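Local atomic coordinates of alkaline serine protease AL20 (Nesterenkonia abyssinica, PDB entry 3CP7), a protein that probably cleaves peptide bonds in proteins as a secreted, thermostable alkaline serine protease with a trypsin-like fold. Residues P114-Q119 and A182-N187; V36-H41 and D91-V96; A25-S30 and Q107-A112. All coordinates share one frame; numbering follows the deposited sequence.

Contact 1: residues P114-Q119 and A182-N187; sequences PIAFNQ and AQNSTN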
ATOM      1  N   PRO A 114      -9.484   2.906 -19.917  1.00  9.33           N
ATOM      2  CA  PRO A 114     -10.318   3.200 -18.757  1.00  9.64           C
ATOM      3  C   PRO A 114     -10.259   1.990 -17.822  1.00  8.94           C
ATOM      4  O   PRO A 114      -9.874   0.894 -18.249  1.00  9.18           O
ATOM      5  CB  PRO A 114     -11.734   3.366 -19.341  1.00 10.48           C
ATOM      6  CG  PRO A 114     -11.652   3.074 -20.797  1.00 11.25           C
ATOM      7  CD  PRO A 114     -10.267   2.609 -21.132  1.00  9.79           C
ATOM      8  N   ILE A 115     -10.641   2.189 -16.571  1.00  8.89           N
ATOM      9  CA  ILE A 115     -10.645   1.098 -15.596  1.00  9.24           C
ATOM     10  C   ILE A 115     -11.971   1.160 -14.855  1.00  9.59           C
ATOM     11  O   ILE A 115     -12.475   2.245 -14.557  1.00 10.73           O
ATOM     12  CB  ILE A 115      -9.402   1.184 -14.673  1.00  8.97           C
ATOM     13  CG1 ILE A 115      -9.319  -0.013 -13.716  1.00  8.95           C
ATOM     14  CG2 ILE A 115      -9.359   2.531 -13.932  1.00 11.30           C
ATOM     15  CD1 ILE A 115      -7.973  -0.117 -13.006  1.00  8.91           C
ATOM     16  N   ALA A 116     -12.546  -0.010 -14.597  1.00  9.00           N
ATOM     17  CA  ALA A 116     -13.887  -0.130 -14.014  1.00  9.03           C
ATOM     18  C   ALA A 116     -13.870  -1.041 -12.792  1.00  8.51           C
ATOM     19  O   ALA A 116     -13.108  -2.016 -12.730  1.00  8.79           O
ATOM     20  CB  ALA A 116     -14.886  -0.664 -15.049  1.00  9.68           C
ATOM     21  N   PHE A 117     -14.729  -0.722 -11.833  1.00  8.32           N
ATOM     22  CA  PHE A 117     -14.830  -1.472 -10.577  1.00  8.94           C
ATOM     23  C   PHE A 117     -16.285  -1.740 -10.252  1.00  9.12           C
ATOM     24  O   PHE A 117     -17.194  -1.049 -10.753  1.00  9.82           O
ATOM     25  CB  PHE A 117     -14.197  -0.675  -9.440  1.00  8.78           C
ATOM     26  CG  PHE A 117     -12.820  -0.176  -9.757  1.00  8.75           C
ATOM     27  CD1 PHE A 117     -11.715  -0.995  -9.570  1.00  8.24           C
ATOM     28  CD2 PHE A 117     -12.633   1.106 -10.273  1.00  8.72           C
ATOM     29  CE1 PHE A 117     -10.435  -0.551  -9.880  1.00  9.43           C
ATOM     30  CE2 PHE A 117     -11.352   1.566 -10.572  1.00  9.14           C
ATOM     31  CZ  PHE A 117     -10.254   0.749 -10.370  1.00  9.71           C
ATOM     32  N   ASN A 118     -16.504  -2.734  -9.394  1.00  9.39           N
ATOM     33  CA  ASN A 118     -17.856  -3.059  -8.931  1.00 10.09           C
ATOM     34  C   ASN A 118     -18.826  -3.289 -10.075  1.00 10.21           C
ATOM     35  O   ASN A 118     -19.975  -2.816 -10.062  1.00 10.69           O
ATOM     36  CB  ASN A 118     -18.355  -2.020  -7.922  1.00 10.74           C
ATOM     37  CG  ASN A 118     -17.583  -2.088  -6.625  1.00 12.22           C
ATOM     38  OD1 ASN A 118     -17.451  -3.158  -6.033  1.00 13.37           O
ATOM     39  ND2 ASN A 118     -17.047  -0.962  -6.195  1.00 14.36           N
ATOM     40  N   GLN A 119     -18.341  -4.040 -11.055  1.00 10.48           N
ATOM     41  CA  GLN A 119     -19.122  -4.449 -12.211  1.00 10.32           C
ATOM     42  C   GLN A 119     -19.701  -5.847 -11.973  1.00 10.90           C
ATOM     43  O   GLN A 119     -19.247  -6.557 -11.081  1.00 10.58           O
ATOM     44  CB  GLN A 119     -18.239  -4.428 -13.457  1.00 10.84           C
ATOM     45  CG  GLN A 119     -17.659  -3.053 -13.756  1.00 11.18           C
ATOM     46  CD  GLN A 119     -18.741  -2.010 -13.996  1.00 13.13           C
ATOM     47  OE1 GLN A 119     -19.573  -2.166 -14.889  1.00 17.19           O
ATOM     48  NE2 GLN A 119     -18.738  -0.951 -13.203  1.00 12.77           N
ATOM     49  N   ALA A 182     -12.986  -1.196 -21.050  1.00 10.45           N
ATOM     50  CA  ALA A 182     -12.488  -0.858 -19.718  1.00 10.09           C
ATOM     51  C   ALA A 182     -11.791  -2.065 -19.100  1.00  9.64           C
ATOM     52  O   ALA A 182     -12.287  -3.194 -19.188  1.00  9.81           O
ATOM     53  CB  ALA A 182     -13.629  -0.383 -18.814  1.00 10.39           C
ATOM     54  N   GLN A 183     -10.633  -1.817 -18.490  1.00  8.25           N
ATOM     55  CA  GLN A 183      -9.965  -2.879 -17.752  1.00  8.04           C
ATOM     56  C   GLN A 183     -10.740  -3.204 -16.487  1.00  8.26           C
ATOM     57  O   GLN A 183     -11.156  -2.305 -15.756  1.00  8.31           O
ATOM     58  CB  GLN A 183      -8.529  -2.484 -17.404  1.00  7.99           C
ATOM     59  CG  GLN A 183      -7.827  -3.589 -16.621  1.00  7.65           C
ATOM     60  CD  GLN A 183      -6.331  -3.460 -16.588  1.00  7.99           C
ATOM     61  OE1 GLN A 183      -5.750  -2.518 -17.144  1.00  7.89           O
ATOM     62  NE2 GLN A 183      -5.683  -4.422 -15.944  1.00  6.96           N
ATOM     63  N   ASN A 184     -10.929  -4.494 -16.225  1.00  8.05           N
ATOM     64  CA  ASN A 184     -11.737  -4.901 -15.094  1.00  8.16           C
ATOM     65  C   ASN A 184     -11.215  -6.136 -14.340  1.00  7.76           C
ATOM     66  O   ASN A 184     -11.882  -6.655 -13.443  1.00  8.31           O
ATOM     67  CB  ASN A 184     -13.187  -5.066 -15.545  1.00  8.26           C
ATOM     68  CG  ASN A 184     -14.147  -5.307 -14.398  1.00  8.01           C
ATOM     69  OD1 ASN A 184     -14.277  -4.484 -13.465  1.00 10.55           O
ATOM     70  ND2 ASN A 184     -14.867  -6.419 -14.475  1.00  6.98           N
ATOM     71  N   SER A 185     -10.014  -6.581 -14.705  1.00  7.51           N
ATOM     72  CA  SER A 185      -9.260  -7.545 -13.899  1.00  7.61           C
ATOM     73  C   SER A 185      -7.861  -7.642 -14.488  1.00  7.38           C
ATOM     74  O   SER A 185      -7.468  -6.832 -15.356  1.00  7.39           O
ATOM     75  CB  SER A 185      -9.949  -8.922 -13.811  1.00  7.64           C
ATOM     76  OG  SER A 185      -9.287  -9.747 -12.860  1.00  7.93           O
ATOM     77  N   THR A 186      -7.123  -8.635 -14.015  1.00  7.99           N
ATOM     78  CA  THR A 186      -5.756  -8.839 -14.407  1.00  8.50           C
ATOM     79  C   THR A 186      -5.522 -10.366 -14.420  1.00  8.04           C
ATOM     80  O   THR A 186      -6.158 -11.095 -13.637  1.00  7.95           O
ATOM     81  CB  THR A 186      -4.982  -8.041 -13.334  1.00 10.72           C
ATOM     82  OG1 THR A 186      -4.439  -6.781 -13.794  1.00 12.14           O
ATOM     83  CG2 THR A 186      -4.339  -8.820 -12.156  1.00 11.27           C
ATOM     84  N   ASN A 187      -4.667 -10.855 -15.322  1.00  7.51           N
ATOM     85  CA  ASN A 187      -4.254 -12.262 -15.258  1.00  7.66           C
ATOM     86  C   ASN A 187      -3.525 -12.515 -13.957  1.00  8.08           C
ATOM     87  O   ASN A 187      -2.531 -11.849 -13.681  1.00  8.12           O
ATOM     88  CB  ASN A 187      -3.302 -12.626 -16.401  1.00  7.83           C
ATOM     89  CG  ASN A 187      -3.925 -12.440 -17.776  1.00  8.16           C
ATOM     90  OD1 ASN A 187      -5.111 -12.723 -17.989  1.00  8.15           O
ATOM     91  ND2 ASN A 187      -3.121 -11.955 -18.725  1.00  9.28           N
TER
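Ala-116 and Ala-182 meet methyl against methyl, CB to CB 4.0 Å, while Pro-114 sets its own CB at 4.2 Å from Ala-182 CB. Beside these groups the backbones of Ile-115 and Gln-183 are bridged once. Gln-183 is bonded through both of its main-chain polar atoms: its N reaches Pro-114 O at 2.8 Å, and its O takes the N-H of Ala-116 at 2.9 Å, nearly in line with the carbonyl. Ile-115 swings CG1 opposite its main-chain N (chi1 -175°), which lays that methylene alongside Gln-183 O at 3.6 Å. Farther on, Gln-119 turns its CB and CG to the amide of Asn-184, and the two amide planes stand 83° apart. The bent Gln-119 chain then doubles back, so that NE2 donates to Phe-117 O from above the carbonyl plane, at 2.9 Å. Gln-183 reaches a carbonyl of its own segment too, but with an extended chain: its NE2 bonds Ser-185 O at 3.1 Å, and OE1 accepts from Asn-26. Strand 183-191 carries a classic beta bulge here, Asn-184 and Ser-185 sharing Trp-173 as their opposite residue. What joins the connecting loop to this edge strand is therefore mostly main-chain bonding, with small apolar groups beside it, while each glutamine amide gives an N-H to a carbonyl of its own segment.

Contact 2: residues V36-H41 and D91-V96; sequences VATAGH and DYAFAV. With FMT (formic acid), chain C.
In the antiparallel barrel of a trypsin-like protease, strands 35-38 and 93-97 run side by side and deliver His-41 and Asp-91 to what is probably the catalytic site. Val-36 and Ala-95 form a hydrogen-bonded pair, N to O 2.9 Å both ways, and Thr-38 with Ala-93 is a second, its Ala-93 N bond more bent (136°). Between them, the non-hydrogen-bonded pair Ala-37 and Phe-94 brings Ala-37 CB to 3.8 Å from Phe-94 CE1. On the other face Val-36 CG2 sits 3.8 Å from Ala-95 CB. Asp-91 CG lies opposite its backbone N (chi1 -173°), bringing the carboxylate to the start of the 3-10 segment to grip His-41 twice, each oxygen with its syn lone pair. OD1 accepts the N-H of ND1 at 2.7 Å, in the imidazole plane, and OD2 accepts the main-chain N-H of His-41 at 2.8 Å. The ND1 bond sets the turn of the ring, with ring and carboxylate planes 39° apart, while the main-chain bond holds the carboxylate in place; Ser-188 OG also bonds OD1. A CB on Gly-40 would collide with OD2. At the ring's far edge NE2 donates to O1 of a formic acid molecule, probably from the crystallisation liquor, at 2.8 Å; it is also bonded to Ser-169 OG and Gly-167 N. The placing of Ser-169, His-41 and Asp-91 is consistent with the Ser-His-Asp charge relay of trypsin-like enzymes.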
ATOM      1  N   VAL A  36       0.457   1.979 -14.292  1.00  8.51           N
ATOM      2  CA  VAL A  36       0.085   0.711 -14.931  1.00  8.42           C
ATOM      3  C   VAL A  36      -0.545  -0.247 -13.922  1.00  8.15           C
ATOM      4  O   VAL A  36      -0.128  -0.322 -12.753  1.00  8.95           O
ATOM      5  CB  VAL A  36       1.269   0.019 -15.663  1.00  8.48           C
ATOM      6  CG1 VAL A  36       1.762   0.867 -16.828  1.00 10.26           C
ATOM      7  CG2 VAL A  36       2.424  -0.300 -14.704  1.00  9.15           C
ATOM      8  N   ALA A  37      -1.554  -0.973 -14.387  1.00  7.63           N
ATOM      9  CA  ALA A  37      -2.168  -2.049 -13.626  1.00  7.85           C
ATOM     10  C   ALA A  37      -1.418  -3.330 -13.906  1.00  7.61           C
ATOM     11  O   ALA A  37      -1.022  -3.612 -15.048  1.00  7.87           O
ATOM     12  CB  ALA A  37      -3.605  -2.215 -14.031  1.00  8.35           C
ATOM     13  N   THR A  38      -1.234  -4.115 -12.851  1.00  7.55           N
ATOM     14  CA  THR A  38      -0.580  -5.409 -12.978  1.00  7.48           C
ATOM     15  C   THR A  38      -1.068  -6.320 -11.851  1.00  7.33           C
ATOM     16  O   THR A  38      -2.031  -5.981 -11.146  1.00  7.46           O
ATOM     17  CB  THR A  38       0.967  -5.246 -13.005  1.00  7.73           C
ATOM     18  OG1 THR A  38       1.570  -6.483 -13.396  1.00  7.44           O
ATOM     19  CG2 THR A  38       1.531  -4.800 -11.657  1.00  7.48           C
ATOM     20  N   ALA A  39      -0.435  -7.481 -11.694  1.00  7.00           N
ATOM     21  CA  ALA A  39      -0.755  -8.389 -10.582  1.00  7.50           C
ATOM     22  C   ALA A  39       0.118  -8.055  -9.384  1.00  7.72           C
ATOM     23  O   ALA A  39       1.267  -7.637  -9.534  1.00  8.81           O
ATOM     24  CB  ALA A  39      -0.549  -9.844 -10.997  1.00  7.62           C
ATOM     25  N   GLY A  40      -0.417  -8.269  -8.187  1.00  7.73           N
ATOM     26  CA  GLY A  40       0.378  -8.104  -6.971  1.00  8.39           C
ATOM     27  C   GLY A  40       1.646  -8.933  -7.007  1.00  8.49           C
ATOM     28  O   GLY A  40       2.716  -8.446  -6.640  1.00  8.82           O
ATOM     29  N   HIS A  41       1.556 -10.181  -7.469  1.00  8.44           N
ATOM     30  CA  HIS A  41       2.711 -11.060  -7.458  1.00  9.00           C
ATOM     31  C   HIS A  41       3.771 -10.662  -8.481  1.00  9.40           C
ATOM     32  O   HIS A  41       4.879 -11.192  -8.447  1.00 10.79           O
ATOM     33  CB  HIS A  41       2.293 -12.532  -7.581  1.00  8.79           C
ATOM     34  CG  HIS A  41       1.994 -12.991  -8.976  1.00  8.19           C
ATOM     35  ND1 HIS A  41       0.710 -13.142  -9.465  1.00  7.68           N
ATOM     36  CD2 HIS A  41       2.827 -13.390  -9.970  1.00  8.81           C
ATOM     37  CE1 HIS A  41       0.772 -13.594 -10.708  1.00  7.66           C
ATOM     38  NE2 HIS A  41       2.041 -13.758 -11.034  1.00  8.95           N
ATOM     39  N   ASP A  91      -4.954 -10.233  -5.740  1.00  7.42           N
ATOM     40  CA  ASP A  91      -3.700 -10.263  -6.485  1.00  7.63           C
ATOM     41  C   ASP A  91      -3.739  -9.245  -7.622  1.00  7.93           C
ATOM     42  O   ASP A  91      -3.690  -9.607  -8.799  1.00  8.25           O
ATOM     43  CB  ASP A  91      -3.388 -11.659  -7.040  1.00  7.25           C
ATOM     44  CG  ASP A  91      -2.006 -11.746  -7.663  1.00  8.42           C
ATOM     45  OD1 ASP A  91      -1.752 -12.684  -8.450  1.00  7.59           O
ATOM     46  OD2 ASP A  91      -1.160 -10.875  -7.370  1.00  8.73           O
ATOM     47  N   TYR A  92      -3.860  -7.972  -7.253  1.00  7.68           N
ATOM     48  CA  TYR A  92      -3.781  -6.857  -8.192  1.00  7.55           C
ATOM     49  C   TYR A  92      -2.882  -5.790  -7.569  1.00  7.85           C
ATOM     50  O   TYR A  92      -2.645  -5.773  -6.351  1.00  8.08           O
ATOM     51  CB  TYR A  92      -5.172  -6.279  -8.518  1.00  8.08           C
ATOM     52  CG  TYR A  92      -5.998  -5.996  -7.292  1.00  7.76           C
ATOM     53  CD1 TYR A  92      -7.033  -6.860  -6.911  1.00  7.69           C
ATOM     54  CD2 TYR A  92      -5.741  -4.890  -6.478  1.00  7.95           C
ATOM     55  CE1 TYR A  92      -7.782  -6.623  -5.764  1.00  8.93           C
ATOM     56  CE2 TYR A  92      -6.474  -4.652  -5.328  1.00  8.78           C
ATOM     57  CZ  TYR A  92      -7.499  -5.525  -4.967  1.00  7.62           C
ATOM     58  OH  TYR A  92      -8.228  -5.299  -3.821  1.00  8.66           O
ATOM     59  N   ALA A  93      -2.383  -4.897  -8.416  1.00  7.54           N
ATOM     60  CA  ALA A  93      -1.441  -3.882  -7.977  1.00  7.69           C
ATOM     61  C   ALA A  93      -1.274  -2.855  -9.064  1.00  7.26           C
ATOM     62  O   ALA A  93      -1.731  -3.039 -10.187  1.00  7.65           O
ATOM     63  CB  ALA A  93      -0.094  -4.515  -7.643  1.00  8.51           C
ATOM     64  N   PHE A  94      -0.601  -1.769  -8.713  1.00  7.52           N
ATOM     65  CA  PHE A  94      -0.318  -0.712  -9.667  1.00  7.55           C
ATOM     66  C   PHE A  94       1.124  -0.311  -9.514  1.00  7.88           C
ATOM     67  O   PHE A  94       1.643  -0.288  -8.393  1.00  9.04           O
ATOM     68  CB  PHE A  94      -1.253   0.481  -9.409  1.00  8.31           C
ATOM     69  CG  PHE A  94      -2.703   0.122  -9.533  1.00  7.40           C
ATOM     70  CD1 PHE A  94      -3.328   0.156 -10.779  1.00  7.71           C
ATOM     71  CD2 PHE A  94      -3.425  -0.332  -8.428  1.00  7.60           C
ATOM     72  CE1 PHE A  94      -4.653  -0.221 -10.922  1.00  8.44           C
ATOM     73  CE2 PHE A  94      -4.741  -0.717  -8.564  1.00  8.59           C
ATOM     74  CZ  PHE A  94      -5.357  -0.686  -9.811  1.00  9.46           C
ATOM     75  N   ALA A  95       1.776   0.003 -10.624  1.00  7.93           N
ATOM     76  CA  ALA A  95       3.127   0.557 -10.565  1.00  8.18           C
ATOM     77  C   ALA A  95       3.087   1.958 -11.138  1.00  8.54           C
ATOM     78  O   ALA A  95       2.527   2.197 -12.214  1.00  8.69           O
ATOM     79  CB  ALA A  95       4.111  -0.323 -11.335  1.00  8.94           C
ATOM     80  N   VAL A  96       3.676   2.884 -10.391  1.00  9.00           N
ATOM     81  CA  VAL A  96       3.790   4.269 -10.826  1.00  9.25           C
ATOM     82  C   VAL A  96       5.191   4.464 -11.403  1.00  9.66           C
ATOM     83  O   VAL A  96       6.193   4.242 -10.715  1.00 10.28           O
ATOM     84  CB  VAL A  96       3.540   5.238  -9.661  1.00  9.18           C
ATOM     85  CG1 VAL A  96       3.600   6.681 -10.151  1.00 11.05           C
ATOM     86  CG2 VAL A  96       2.186   4.948  -9.015  1.00 10.39           C
TER
HETATM   87  C   FMT C 219       4.072 -14.890 -14.150  1.00 13.46           C
HETATM   88  O1  FMT C 219       3.844 -14.762 -12.935  1.00 13.54           O
HETATM   89  O2  FMT C 219       3.181 -15.089 -14.980  1.00 12.36           O

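Contact 3: residues A25-S30 and Q107-A112; sequences ANIVAS and QQVGTA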
ATOM      1  N   ALA A  25       1.581  -5.893 -18.084  1.00  7.45           N
ATOM      2  CA  ALA A  25       0.870  -4.803 -17.424  1.00  7.85           C
ATOM      3  C   ALA A  25       0.170  -3.941 -18.460  1.00  8.03           C
ATOM      4  O   ALA A  25       0.295  -4.170 -19.663  1.00  8.01           O
ATOM      5  CB  ALA A  25       1.829  -3.960 -16.590  1.00  7.99           C
ATOM      6  N   ASN A  26      -0.544  -2.923 -17.987  1.00  7.73           N
ATOM      7  CA  ASN A  26      -1.332  -2.090 -18.874  1.00  8.31           C
ATOM      8  C   ASN A  26      -1.467  -0.678 -18.341  1.00  8.09           C
ATOM      9  O   ASN A  26      -1.793  -0.499 -17.181  1.00  7.97           O
ATOM     10  CB  ASN A  26      -2.719  -2.718 -19.055  1.00  8.21           C
ATOM     11  CG  ASN A  26      -3.559  -1.997 -20.101  1.00  8.50           C
ATOM     12  OD1 ASN A  26      -3.156  -1.878 -21.261  1.00  8.94           O
ATOM     13  ND2 ASN A  26      -4.736  -1.517 -19.693  1.00  8.53           N
ATOM     14  N   ILE A  27      -1.243   0.318 -19.202  1.00  7.90           N
ATOM     15  CA  ILE A  27      -1.444   1.714 -18.810  1.00  8.16           C
ATOM     16  C   ILE A  27      -2.932   1.993 -18.628  1.00  8.06           C
ATOM     17  O   ILE A  27      -3.722   1.828 -19.564  1.00  8.62           O
ATOM     18  CB  ILE A  27      -0.876   2.724 -19.844  1.00  7.88           C
ATOM     19  CG1 ILE A  27       0.598   2.438 -20.138  1.00  8.80           C
ATOM     20  CG2 ILE A  27      -1.067   4.158 -19.337  1.00  9.59           C
ATOM     21  CD1 ILE A  27       1.165   3.263 -21.308  1.00  9.41           C
ATOM     22  N   VAL A  28      -3.302   2.412 -17.420  1.00  8.18           N
ATOM     23  CA  VAL A  28      -4.679   2.803 -17.118  1.00  8.52           C
ATOM     24  C   VAL A  28      -4.728   4.310 -16.897  1.00  8.54           C
ATOM     25  O   VAL A  28      -3.775   4.902 -16.389  1.00  8.90           O
ATOM     26  CB  VAL A  28      -5.264   2.032 -15.901  1.00  8.23           C
ATOM     27  CG1 VAL A  28      -5.505   0.568 -16.293  1.00  9.71           C
ATOM     28  CG2 VAL A  28      -4.370   2.165 -14.646  1.00  9.47           C
ATOM     29  N   ALA A  29      -5.830   4.929 -17.316  1.00  9.63           N
ATOM     30  CA  ALA A  29      -5.970   6.387 -17.195  1.00 10.06           C
ATOM     31  C   ALA A  29      -5.750   6.800 -15.753  1.00 10.74           C
ATOM     32  O   ALA A  29      -6.327   6.199 -14.854  1.00 12.00           O
ATOM     33  CB  ALA A  29      -7.333   6.818 -17.662  1.00 11.40           C
ATOM     34  N   SER A  30      -4.909   7.807 -15.528  1.00 10.55           N
ATOM     35  CA  SER A  30      -4.575   8.229 -14.169  1.00 10.88           C
ATOM     36  C   SER A  30      -4.248   9.704 -14.104  1.00 10.69           C
ATOM     37  O   SER A  30      -3.658  10.255 -15.035  1.00 10.64           O
ATOM     38  CB  SER A  30      -3.361   7.453 -13.673  1.00 11.16           C
ATOM     39  OG  SER A  30      -2.208   7.741 -14.445  1.00 14.99           O
ATOM     40  N   GLN A 107       1.503  10.283 -21.495  1.00 10.21           N
ATOM     41  CA  GLN A 107       1.764  11.321 -22.498  1.00 10.94           C
ATOM     42  C   GLN A 107       2.570  10.767 -23.671  1.00 11.12           C
ATOM     43  O   GLN A 107       2.315  11.108 -24.832  1.00 11.04           O
ATOM     44  CB  GLN A 107       2.499  12.493 -21.854  1.00 10.98           C
ATOM     45  CG  GLN A 107       1.598  13.409 -21.037  1.00 12.78           C
ATOM     46  CD  GLN A 107       0.675  14.240 -21.901  1.00 12.55           C
ATOM     47  OE1 GLN A 107      -0.516  13.954 -21.999  1.00 12.85           O
ATOM     48  NE2 GLN A 107       1.225  15.278 -22.543  1.00 12.63           N
ATOM     49  N   GLN A 108       3.550   9.921 -23.357  1.00 10.45           N
ATOM     50  CA  GLN A 108       4.377   9.271 -24.371  1.00 11.16           C
ATOM     51  C   GLN A 108       3.532   8.438 -25.329  1.00 10.86           C
ATOM     52  O   GLN A 108       3.649   8.537 -26.551  1.00 11.34           O
ATOM     53  CB  GLN A 108       5.405   8.359 -23.683  1.00 11.49           C
ATOM     54  CG  GLN A 108       6.151   7.427 -24.641  1.00 14.10           C
ATOM     55  CD  GLN A 108       7.095   8.175 -25.552  1.00 15.33           C
ATOM     56  OE1 GLN A 108       7.723   9.153 -25.148  1.00 17.28           O
ATOM     57  NE2 GLN A 108       7.213   7.707 -26.782  1.00 16.71           N
ATOM     58  N   VAL A 109       2.695   7.582 -24.756  1.00 10.87           N
ATOM     59  CA  VAL A 109       1.914   6.654 -25.561  1.00 11.09           C
ATOM     60  C   VAL A 109       0.688   7.336 -26.171  1.00 11.10           C
ATOM     61  O   VAL A 109       0.220   6.932 -27.237  1.00 12.30           O
ATOM     62  CB  VAL A 109       1.549   5.386 -24.729  1.00 11.17           C
ATOM     63  CG1 VAL A 109       0.592   4.490 -25.467  1.00 12.60           C
ATOM     64  CG2 VAL A 109       2.820   4.616 -24.395  1.00 11.99           C
ATOM     65  N   GLY A 110       0.174   8.359 -25.492  1.00 10.47           N
ATOM     66  CA  GLY A 110      -0.906   9.184 -26.046  1.00 10.82           C
ATOM     67  C   GLY A 110      -2.296   8.642 -25.752  1.00 11.26           C
ATOM     68  O   GLY A 110      -3.294   9.202 -26.202  1.00 11.89           O
ATOM     69  N   THR A 111      -2.358   7.558 -24.975  1.00 11.09           N
ATOM     70  CA  THR A 111      -3.616   6.906 -24.644  1.00 10.50           C
ATOM     71  C   THR A 111      -3.434   6.013 -23.422  1.00 10.00           C
ATOM     72  O   THR A 111      -2.306   5.810 -22.943  1.00 10.64           O
ATOM     73  CB  THR A 111      -4.169   6.109 -25.851  1.00 10.39           C
ATOM     74  OG1 THR A 111      -5.530   5.727 -25.607  1.00 10.44           O
ATOM     75  CG2 THR A 111      -3.328   4.870 -26.158  1.00 11.82           C
ATOM     76  N   ALA A 112      -4.568   5.535 -22.907  1.00  9.90           N
ATOM     77  CA  ALA A 112      -4.611   4.664 -21.737  1.00  9.57           C
ATOM     78  C   ALA A 112      -5.969   4.004 -21.717  1.00  9.78           C
ATOM     79  O   ALA A 112      -6.935   4.512 -22.294  1.00 11.14           O
ATOM     80  CB  ALA A 112      -4.429   5.478 -20.467  1.00  9.84           C
TER
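Asn-26 ND2 is gripped by Ser-113 OG, with Gln-183 OE1 as a second partner, anchoring the strand just before Ile-27, whose side chain carries the contact with Val-109 and Ala-112. Ile-27 splits its two branches between them. With CG1 placed opposite the carbonyl carbon (chi1 -54°) and the chain extended beyond it, CD1 meets Val-109 CG2 tip to tip at 3.8 Å. The shorter branch, CG2, turns to the methyl of Ala-112, CG2 to CB 3.8 Å. With an alanine in place of Ile-27, both branches go and a gap would probably open opposite Val-109 CG2 and the methyl of Ala-112, which lose their Ile-27 partners. That Ala-112 methyl also presses on the main chain past the strand, with Ala-112 CB at 3.5 Å from Ala-29 N, and Ala-29 CB lies 4.3 Å from Ala-112 CB. Gly-110, with phi 88°, turns the chain out of the helix and lets Ala-112 come back to the strand. Ile-27 further touches Val-105 of helix 105-109, Val-36 of strand 35-38 and Phe-57 of strand 55-59, so the helix is seated on strand 19-27 where the barrel brings these neighbours together.

Going from the N terminus, residues 25-30 come first and wait for 107-112, so contact 3 closes a loop of 76 residues. Contact 2 lies wholly within it, opening at 36-41 and closing at 91-96 over 49 residues. Only after both are shut does contact 1 open at 114-119, to close at 182-187; none of the three cross. Contacts 2 and 3 both reach the barrel, where Ala-37 N lies 2.8 Å from Asn-26 O on the adjacent strand, a probable hydrogen bond. Contact 1 brings in the second sheet: Gln-183, Thr-186 and Asn-187 of strand 183-191 all pack against contact 2, tying that strand to the barrel.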